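Local coordinates for GTP-binding nuclear protein GSP1 (Encephalitozoon cuniculi, PDB 4DJT) that binds guanine nucleotides as a Ran-type small GTPase and is probably required for protein import into the nucleus and RNA export from it, at residues Glu117-Val122 and Ala170-Gly175; His49-Leu54 and Leu164-Leu169; Lys74-Asp79 and Val107-Ala112. All coordinates share one frame; numbering follows the deposited sequence.

Contact 1: Glu117-Val122 and Ala170-Gly175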
loop_
_atom_site.group_PDB
_atom_site.type_symbol
_atom_site.label_atom_id
_atom_site.label_comp_id
_atom_site.label_asym_id
_atom_site.label_seq_id
_atom_site.Cartn_x
_atom_site.Cartn_y
_atom_site.Cartn_z
ATOM N N GLU A 117 -16.380 3.395 1.387
ATOM C CA GLU A 117 -16.526 2.720 0.081
ATOM C C GLU A 117 -15.184 2.397 -0.595
ATOM O O GLU A 117 -15.068 1.395 -1.298
ATOM C CB GLU A 117 -17.337 3.555 -0.881
ATOM C CG GLU A 117 -18.797 3.721 -0.508
ATOM C CD GLU A 117 -19.522 4.483 -1.572
ATOM O OE1 GLU A 117 -19.817 5.681 -1.337
ATOM O OE2 GLU A 117 -19.722 3.900 -2.677
ATOM N N ALA A 118 -14.203 3.265 -0.398
ATOM C CA ALA A 118 -12.878 3.092 -1.024
ATOM C C ALA A 118 -12.232 1.768 -0.656
ATOM O O ALA A 118 -12.122 1.420 0.533
ATOM C CB ALA A 118 -11.967 4.256 -0.655
ATOM N N PRO A 119 -11.765 1.026 -1.659
ATOM C CA PRO A 119 -11.244 -0.293 -1.376
ATOM C C PRO A 119 -9.984 -0.253 -0.525
ATOM O O PRO A 119 -9.084 0.604 -0.750
ATOM C CB PRO A 119 -10.905 -0.847 -2.755
ATOM C CG PRO A 119 -10.786 0.341 -3.636
ATOM C CD PRO A 119 -11.822 1.289 -3.112
ATOM N N ILE A 120 -9.915 -1.183 0.421
ATOM C CA ILE A 120 -8.733 -1.408 1.214
ATOM C C ILE A 120 -8.256 -2.844 0.964
ATOM O O ILE A 120 -9.027 -3.771 1.105
ATOM C CB ILE A 120 -9.017 -1.221 2.716
ATOM C CG1 ILE A 120 -9.610 0.162 3.016
ATOM C CG2 ILE A 120 -7.761 -1.428 3.525
ATOM C CD1 ILE A 120 -9.861 0.399 4.496
ATOM N N VAL A 121 -6.998 -3.013 0.545
ATOM C CA VAL A 121 -6.435 -4.330 0.295
ATOM C C VAL A 121 -5.520 -4.594 1.447
ATOM O O VAL A 121 -4.746 -3.710 1.834
ATOM C CB VAL A 121 -5.649 -4.357 -1.025
ATOM C CG1 VAL A 121 -4.825 -5.612 -1.149
ATOM C CG2 VAL A 121 -6.614 -4.208 -2.220
ATOM N N VAL A 122 -5.633 -5.788 2.029
ATOM C CA VAL A 122 -4.812 -6.147 3.182
ATOM C C VAL A 122 -3.714 -7.077 2.726
ATOM O O VAL A 122 -3.983 -8.062 2.059
ATOM C CB VAL A 122 -5.639 -6.796 4.319
ATOM C CG1 VAL A 122 -4.716 -7.296 5.440
ATOM C CG2 VAL A 122 -6.635 -5.786 4.873
ATOM N N ALA A 170 -7.202 -2.024 -9.756
ATOM C CA ALA A 170 -7.565 -1.694 -11.154
ATOM C C ALA A 170 -8.895 -2.302 -11.566
ATOM O O ALA A 170 -9.754 -1.625 -12.228
ATOM C CB ALA A 170 -6.465 -2.137 -12.123
ATOM N N ARG A 171 -9.134 -3.545 -11.141
ATOM C CA ARG A 171 -10.421 -4.191 -11.380
ATOM C C ARG A 171 -11.602 -3.487 -10.727
ATOM O O ARG A 171 -12.623 -3.238 -11.396
ATOM C CB ARG A 171 -10.362 -5.669 -10.963
ATOM C CG ARG A 171 -9.440 -6.451 -11.843
ATOM C CD ARG A 171 -9.049 -7.822 -11.306
ATOM N NE ARG A 171 -8.387 -8.590 -12.355
ATOM C CZ ARG A 171 -7.864 -9.809 -12.202
ATOM N NH1 ARG A 171 -7.899 -10.440 -11.016
ATOM N NH2 ARG A 171 -7.294 -10.397 -13.245
ATOM N N ILE A 172 -11.455 -3.113 -9.458
ATOM C CA ILE A 172 -12.471 -2.350 -8.740
ATOM C C ILE A 172 -12.767 -1.018 -9.441
ATOM O O ILE A 172 -13.945 -0.654 -9.709
ATOM C CB ILE A 172 -12.046 -2.067 -7.263
ATOM C CG1 ILE A 172 -11.973 -3.378 -6.420
ATOM C CG2 ILE A 172 -13.013 -1.068 -6.629
ATOM C CD1 ILE A 172 -13.285 -4.164 -6.242
ATOM N N PHE A 173 -11.699 -0.279 -9.728
ATOM C CA PHE A 173 -11.848 1.052 -10.264
ATOM C C PHE A 173 -12.447 1.048 -11.661
ATOM O O PHE A 173 -13.296 1.921 -11.965
ATOM C CB PHE A 173 -10.509 1.759 -10.272
ATOM C CG PHE A 173 -9.919 1.996 -8.893
ATOM C CD1 PHE A 173 -10.739 2.235 -7.786
ATOM C CD2 PHE A 173 -8.556 2.039 -8.728
ATOM C CE1 PHE A 173 -10.193 2.483 -6.536
ATOM C CE2 PHE A 173 -8.003 2.315 -7.504
ATOM C CZ PHE A 173 -8.816 2.505 -6.395
ATOM N N THR A 174 -12.024 0.099 -12.506
ATOM C CA THR A 174 -12.540 -0.008 -13.893
ATOM C C THR A 174 -13.863 -0.761 -13.966
ATOM O O THR A 174 -14.604 -0.632 -14.956
ATOM C CB THR A 174 -11.558 -0.707 -14.866
ATOM O OG1 THR A 174 -11.354 -2.081 -14.462
ATOM C CG2 THR A 174 -10.221 0.025 -14.963
ATOM N N GLY A 175 -14.161 -1.562 -12.947
ATOM C CA GLY A 175 -15.319 -2.425 -12.975
ATOM C C GLY A 175 -15.169 -3.692 -13.821
ATOM O O GLY A 175 -16.146 -4.398 -14.018
#
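Pro119 meets Ile172 and Phe173 where the last turn of helix 164-174 passes the entrance to strand 120-125, and its ring carbon CG is the point that both residues share. Along the helical segment, Ala170 comes first and serves the helix rather than the interface. Its carbonyl oxygen takes two hydrogen bonds from Thr174, one from the backbone N and one from OG1, which arrive from opposite faces of the carbonyl plane. Arg171 points elsewhere, with NE bonded to the carbonyl of Leu179 in the chain that follows. Ile172 is the first to reach across. Its CG2 lies anti to the backbone N and comes within 4.0 Å of Pro119 CG, the two side chains running antiparallel as they pass.

Phe173 makes the closer approach, although its CB does not aim at Pro119. With CG anti to the carbonyl carbon (chi1 -64°), the ring swings round until CE1 is 3.7 Å from Pro119 CG. The neighbouring proline carbon CD is also near, 4.0 Å from the same Phe173 CE1. Pro119 reaches this ring at a slant. Phe173 also stacks on Tyr12 and touches Phe63, so one side chain ties the proline to two further strands. Thr174 then closes the helix, its OG1 standing 2.8 Å from Ala170 O, and Gly175 leaves helical geometry with a positive phi of 77°.

No hydrogen bond crosses between the segments; the joint is a small apolar one at the surface, away from the nucleotide. It illustrates the helix-on-sheet packing of the Ras-like alpha/beta fold, in which the C-terminal helix of the G domain lies against the central sheet.

Contact 2: His49-Leu54 and Leu164-Leu169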
loop_
_atom_site.group_PDB
_atom_site.type_symbol
_atom_site.label_atom_id
_atom_site.label_comp_id
_atom_site.label_asym_id
_atom_site.label_seq_id
_atom_site.Cartn_x
_atom_site.Cartn_y
_atom_site.Cartn_z
ATOM N N HIS A 49 4.996 7.669 -5.289
ATOM C CA HIS A 49 5.618 6.726 -6.250
ATOM C C HIS A 49 4.665 6.425 -7.374
ATOM O O HIS A 49 3.722 5.668 -7.191
ATOM C CB HIS A 49 5.952 5.410 -5.533
ATOM C CG HIS A 49 6.975 5.538 -4.445
ATOM N ND1 HIS A 49 8.299 5.464 -4.686
ATOM C CD2 HIS A 49 6.834 5.678 -3.062
ATOM C CE1 HIS A 49 8.969 5.561 -3.512
ATOM N NE2 HIS A 49 8.073 5.693 -2.528
ATOM N N PRO A 50 4.862 7.038 -8.539
ATOM C CA PRO A 50 4.007 6.658 -9.680
ATOM C C PRO A 50 4.387 5.305 -10.235
ATOM O O PRO A 50 5.567 5.054 -10.509
ATOM C CB PRO A 50 4.265 7.725 -10.723
ATOM C CG PRO A 50 5.219 8.682 -10.137
ATOM C CD PRO A 50 5.633 8.277 -8.781
ATOM N N VAL A 51 3.383 4.447 -10.398
ATOM C CA VAL A 51 3.553 3.159 -11.100
ATOM C C VAL A 51 2.425 2.990 -12.156
ATOM O O VAL A 51 1.224 3.047 -11.834
ATOM C CB VAL A 51 3.645 1.959 -10.137
ATOM C CG1 VAL A 51 2.395 1.836 -9.247
ATOM C CG2 VAL A 51 3.892 0.674 -10.914
ATOM N N THR A 52 2.851 2.786 -13.394
ATOM C CA THR A 52 1.977 2.668 -14.541
ATOM C C THR A 52 1.990 1.222 -15.044
ATOM O O THR A 52 3.047 0.600 -15.200
ATOM C CB THR A 52 2.428 3.583 -15.682
ATOM O OG1 THR A 52 2.408 4.941 -15.220
ATOM C CG2 THR A 52 1.467 3.425 -16.908
ATOM N N PHE A 53 0.789 0.712 -15.287
ATOM C CA PHE A 53 0.586 -0.559 -15.940
ATOM C C PHE A 53 -0.225 -0.318 -17.210
ATOM O O PHE A 53 -1.077 0.562 -17.261
ATOM C CB PHE A 53 -0.234 -1.497 -15.033
ATOM C CG PHE A 53 0.403 -1.802 -13.717
ATOM C CD1 PHE A 53 0.181 -0.987 -12.625
ATOM C CD2 PHE A 53 1.221 -2.884 -13.566
ATOM C CE1 PHE A 53 0.766 -1.253 -11.408
ATOM C CE2 PHE A 53 1.793 -3.183 -12.321
ATOM C CZ PHE A 53 1.545 -2.367 -11.248
ATOM N N LEU A 54 0.028 -1.128 -18.213
ATOM C CA LEU A 54 -0.843 -1.184 -19.399
ATOM C C LEU A 54 -1.743 -2.396 -19.247
ATOM O O LEU A 54 -1.286 -3.495 -18.875
ATOM C CB LEU A 54 0.042 -1.305 -20.636
ATOM C CG LEU A 54 -0.525 -1.193 -22.041
ATOM C CD1 LEU A 54 -1.307 0.094 -22.246
ATOM C CD2 LEU A 54 0.657 -1.241 -23.011
ATOM N N LEU A 164 -0.294 -8.019 -7.297
ATOM C CA LEU A 164 -1.660 -8.466 -7.008
ATOM C C LEU A 164 -2.554 -7.361 -6.396
ATOM O O LEU A 164 -3.701 -7.227 -6.809
ATOM C CB LEU A 164 -1.681 -9.755 -6.139
ATOM C CG LEU A 164 -1.006 -10.976 -6.782
ATOM C CD1 LEU A 164 -1.165 -12.181 -5.848
ATOM C CD2 LEU A 164 -1.615 -11.291 -8.153
ATOM N N PRO A 165 -2.033 -6.576 -5.401
ATOM C CA PRO A 165 -2.902 -5.533 -4.862
ATOM C C PRO A 165 -3.326 -4.538 -5.933
ATOM O O PRO A 165 -4.468 -4.104 -5.950
ATOM C CB PRO A 165 -2.038 -4.869 -3.788
ATOM C CG PRO A 165 -1.117 -6.006 -3.359
ATOM C CD PRO A 165 -0.762 -6.632 -4.677
ATOM N N PHE A 166 -2.393 -4.181 -6.815
ATOM C CA PHE A 166 -2.692 -3.205 -7.879
ATOM C C PHE A 166 -3.647 -3.792 -8.900
ATOM O O PHE A 166 -4.559 -3.110 -9.402
ATOM C CB PHE A 166 -1.401 -2.714 -8.542
ATOM C CG PHE A 166 -0.536 -1.922 -7.632
ATOM C CD1 PHE A 166 -0.924 -0.670 -7.218
ATOM C CD2 PHE A 166 0.635 -2.457 -7.106
ATOM C CE1 PHE A 166 -0.175 0.043 -6.311
ATOM C CE2 PHE A 166 1.383 -1.745 -6.223
ATOM C CZ PHE A 166 1.004 -0.489 -5.821
ATOM N N LEU A 167 -3.465 -5.049 -9.233
ATOM C CA LEU A 167 -4.392 -5.727 -10.142
ATOM C C LEU A 167 -5.812 -5.685 -9.599
ATOM O O LEU A 167 -6.754 -5.342 -10.317
ATOM C CB LEU A 167 -3.947 -7.162 -10.393
ATOM C CG LEU A 167 -4.754 -7.994 -11.406
ATOM C CD1 LEU A 167 -4.800 -7.322 -12.771
ATOM C CD2 LEU A 167 -4.190 -9.421 -11.501
ATOM N N HIS A 168 -5.983 -6.040 -8.325
ATOM C CA HIS A 168 -7.309 -5.949 -7.684
ATOM C C HIS A 168 -7.905 -4.555 -7.722
ATOM O O HIS A 168 -9.067 -4.366 -8.075
ATOM C CB HIS A 168 -7.260 -6.416 -6.238
ATOM C CG HIS A 168 -8.623 -6.495 -5.593
ATOM N ND1 HIS A 168 -9.523 -7.407 -5.951
ATOM C CD2 HIS A 168 -9.250 -5.671 -4.660
ATOM C CE1 HIS A 168 -10.654 -7.225 -5.243
ATOM N NE2 HIS A 168 -10.491 -6.164 -4.467
ATOM N N LEU A 169 -7.096 -3.570 -7.370
ATOM C CA LEU A 169 -7.533 -2.173 -7.334
ATOM C C LEU A 169 -7.967 -1.691 -8.724
ATOM O O LEU A 169 -9.021 -1.074 -8.858
ATOM C CB LEU A 169 -6.415 -1.280 -6.739
ATOM C CG LEU A 169 -6.106 -1.413 -5.232
ATOM C CD1 LEU A 169 -4.828 -0.670 -4.841
ATOM C CD2 LEU A 169 -7.295 -0.916 -4.396
#
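Phe166 reaches from helix 164-174 to strand 46-54, where its base meets Phe53 and its ring meets Val51. The first atom, CB, already touches the strand's aromatic residue: Phe166 CB lies 3.9 Å from Phe53 CE1 and is almost as near to CZ of that ring. Next comes Phe166 CG, 4.0 Å from the same Phe53 CE1. Phe53 thus brings the far end of its ring against the root of Phe166, and the two side chains cross at about a right angle. Their ring planes are nevertheless inclined by only 35°, with centroids 5.9 Å apart, an oblique meeting.

With CG anti to the carbonyl carbon (chi1 -66°), the Phe166 ring is carried on to Val51. There Phe166 CE1 is the atom approached, 4.3 Å from Val51 CG1. This methyl sits over one face of the Phe166 ring, displaced toward the rim, while Phe53 engages the base of the same side chain. Phe63 and Phe162 also meet the Phe166 ring, Tyr27 and Ile28 of helix 24-28 touch it, and Phe53 stacks on Phe181.

All three touching residues are buried, and the contact between the segments is purely apolar; no hydrogen bond joins helix and strand here. The site stands back from the nucleotide, with the Phe166 side chain about 14 Å from the bound GDP. Here the principle of a layered alpha/beta core is plain: a helix late in the chain packs over an early strand of the central sheet, and their aromatic residues help build the hydrophobic core of the Ras-like G domain.

Contact 3: Lys74-Asp79 and Val107-Ala112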
loop_
_atom_site.group_PDB
_atom_site.type_symbol
_atom_site.label_atom_id
_atom_site.label_comp_id
_atom_site.label_asym_id
_atom_site.label_seq_id
_atom_site.Cartn_x
_atom_site.Cartn_y
_atom_site.Cartn_z
ATOM N N LYS A 74 6.059 7.258 15.550
ATOM C CA LYS A 74 5.895 8.037 16.783
ATOM C C LYS A 74 4.657 8.952 16.743
ATOM O O LYS A 74 4.288 9.516 17.752
ATOM C CB LYS A 74 7.164 8.854 17.040
ATOM N N ALA A 75 3.994 9.079 15.595
ATOM C CA ALA A 75 2.957 10.103 15.430
ATOM C C ALA A 75 1.791 9.639 14.611
ATOM O O ALA A 75 1.854 8.608 13.956
ATOM C CB ALA A 75 3.562 11.345 14.788
ATOM N N VAL A 76 0.718 10.431 14.634
ATOM C CA VAL A 76 -0.457 10.201 13.793
ATOM C C VAL A 76 -0.252 10.877 12.441
ATOM O O VAL A 76 0.283 11.965 12.372
ATOM C CB VAL A 76 -1.731 10.778 14.461
ATOM C CG1 VAL A 76 -1.661 12.299 14.536
ATOM C CG2 VAL A 76 -2.992 10.340 13.726
ATOM N N LEU A 77 -0.688 10.241 11.369
ATOM C CA LEU A 77 -0.544 10.841 10.041
ATOM C C LEU A 77 -1.570 11.949 9.869
ATOM O O LEU A 77 -2.677 11.869 10.421
ATOM C CB LEU A 77 -0.703 9.787 8.926
ATOM C CG LEU A 77 0.279 8.600 8.900
ATOM C CD1 LEU A 77 0.013 7.758 7.654
ATOM C CD2 LEU A 77 1.720 9.091 8.901
ATOM N N LYS A 78 -1.184 12.984 9.119
ATOM C CA LYS A 78 -2.047 14.115 8.816
ATOM C C LYS A 78 -3.161 13.670 7.870
ATOM O O LYS A 78 -2.984 12.758 7.079
ATOM C CB LYS A 78 -1.235 15.238 8.153
ATOM C CG LYS A 78 -0.436 16.081 9.127
ATOM C CD LYS A 78 0.580 16.948 8.400
ATOM C CE LYS A 78 1.407 17.784 9.375
ATOM N NZ LYS A 78 2.156 18.893 8.696
ATOM N N ASP A 79 -4.305 14.333 7.969
ATOM C CA ASP A 79 -5.431 14.075 7.093
ATOM C C ASP A 79 -5.066 14.230 5.625
ATOM O O ASP A 79 -5.564 13.490 4.793
ATOM C CB ASP A 79 -6.607 15.019 7.423
ATOM C CG ASP A 79 -7.253 14.730 8.795
ATOM O OD1 ASP A 79 -6.929 13.700 9.434
ATOM O OD2 ASP A 79 -8.102 15.544 9.228
ATOM N N VAL A 107 -7.580 0.988 9.527
ATOM C CA VAL A 107 -8.793 1.072 8.717
ATOM C C VAL A 107 -9.656 2.271 9.142
ATOM O O VAL A 107 -10.169 3.018 8.282
ATOM C CB VAL A 107 -9.627 -0.231 8.769
ATOM C CG1 VAL A 107 -11.016 -0.016 8.143
ATOM C CG2 VAL A 107 -8.876 -1.380 8.083
ATOM N N LYS A 108 -9.840 2.455 10.445
ATOM C CA LYS A 108 -10.738 3.527 10.926
ATOM C C LYS A 108 -10.154 4.901 10.601
ATOM O O LYS A 108 -10.876 5.795 10.212
ATOM C CB LYS A 108 -11.022 3.427 12.436
ATOM N N GLU A 109 -8.841 5.035 10.719
ATOM C CA GLU A 109 -8.173 6.292 10.448
ATOM C C GLU A 109 -8.330 6.671 8.952
ATOM O O GLU A 109 -8.642 7.828 8.624
ATOM C CB GLU A 109 -6.705 6.163 10.851
ATOM C CG GLU A 109 -5.933 7.460 10.915
ATOM C CD GLU A 109 -4.516 7.263 11.421
ATOM O OE1 GLU A 109 -4.355 6.676 12.523
ATOM O OE2 GLU A 109 -3.582 7.680 10.717
ATOM N N PHE A 110 -8.164 5.684 8.068
ATOM C CA PHE A 110 -8.292 5.886 6.638
ATOM C C PHE A 110 -9.733 6.244 6.263
ATOM O O PHE A 110 -9.973 7.270 5.601
ATOM C CB PHE A 110 -7.789 4.636 5.865
ATOM C CG PHE A 110 -7.960 4.719 4.374
ATOM C CD1 PHE A 110 -7.079 5.456 3.596
ATOM C CD2 PHE A 110 -9.000 4.057 3.744
ATOM C CE1 PHE A 110 -7.246 5.539 2.224
ATOM C CE2 PHE A 110 -9.164 4.131 2.369
ATOM C CZ PHE A 110 -8.284 4.856 1.607
ATOM N N GLN A 111 -10.675 5.414 6.722
ATOM C CA GLN A 111 -12.076 5.609 6.472
ATOM C C GLN A 111 -12.631 6.873 7.113
ATOM O O GLN A 111 -13.581 7.442 6.601
ATOM C CB GLN A 111 -12.874 4.381 6.913
ATOM C CG GLN A 111 -12.434 3.129 6.200
ATOM C CD GLN A 111 -13.370 1.994 6.397
ATOM O OE1 GLN A 111 -13.819 1.746 7.524
ATOM N NE2 GLN A 111 -13.695 1.298 5.323
ATOM N N ALA A 112 -12.026 7.326 8.198
ATOM C CA ALA A 112 -12.481 8.580 8.833
ATOM C C ALA A 112 -12.261 9.804 7.911
ATOM O O ALA A 112 -12.979 10.795 8.012
ATOM C CB ALA A 112 -11.762 8.792 10.157
#
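Glu109 extends from helix 103-114 toward Val76 and Leu77, which lie in the irregular chain ahead of helix 79-82. Its CG is anti to the backbone N (chi1 -167°) and the chain stays stretched beyond it, which carries the carboxylate well clear of the helix. Val76 meets this group obliquely. Its methyl CG2 is 4.1 Å from Glu109 OE2 and about equally far from OE1, so the methyl faces the carboxylate as a whole rather than one oxygen.

Leu77 approaches through the start of its side chain. Its CB lies 4.0 Å from Glu109 OE2, while its backbone N stands 3.9 Å from that oxygen, a distance that makes no hydrogen bond. The polar partner of OE2 is instead the hydroxyl of Tyr82. Leu77 sends its CB toward the helix, and its side chain also touches Trp106, giving the contact an apolar side next to the carboxylate.

No hydrogen bond joins the two segments, which meet by packing around the carboxylate. Residues 74-79 fall within the predicted Switch-II region, and the arrangement sets that switch of a Ras-like GTPase, in the GDP-bound state, against helix 103-114, later in the chain.

In the fold
Contacts 1 and 2 divide one helix between them: contact 2 uses the buried Phe166, whereas contact 1 uses Ile172 and Phe173 near the surface, at the start of strand 120-125. They adjoin directly, for Leu169 of contact 2 packs on Pro119 and Val121 of contact 1. Both are apolar, but two phenylalanines meet in the deeper one; in the shallower a proline meets Phe173 and Ile172. Contact 3, partly buried, differs in setting a carboxylate against aliphatic groups of a predicted switch. It lies across the chain's centre from contact 2, without touching it, yet meets contact 1 through Ile120, which packs on Val107 and Phe110. Helices 103-114 and 164-174 thus both engage strand 120-125.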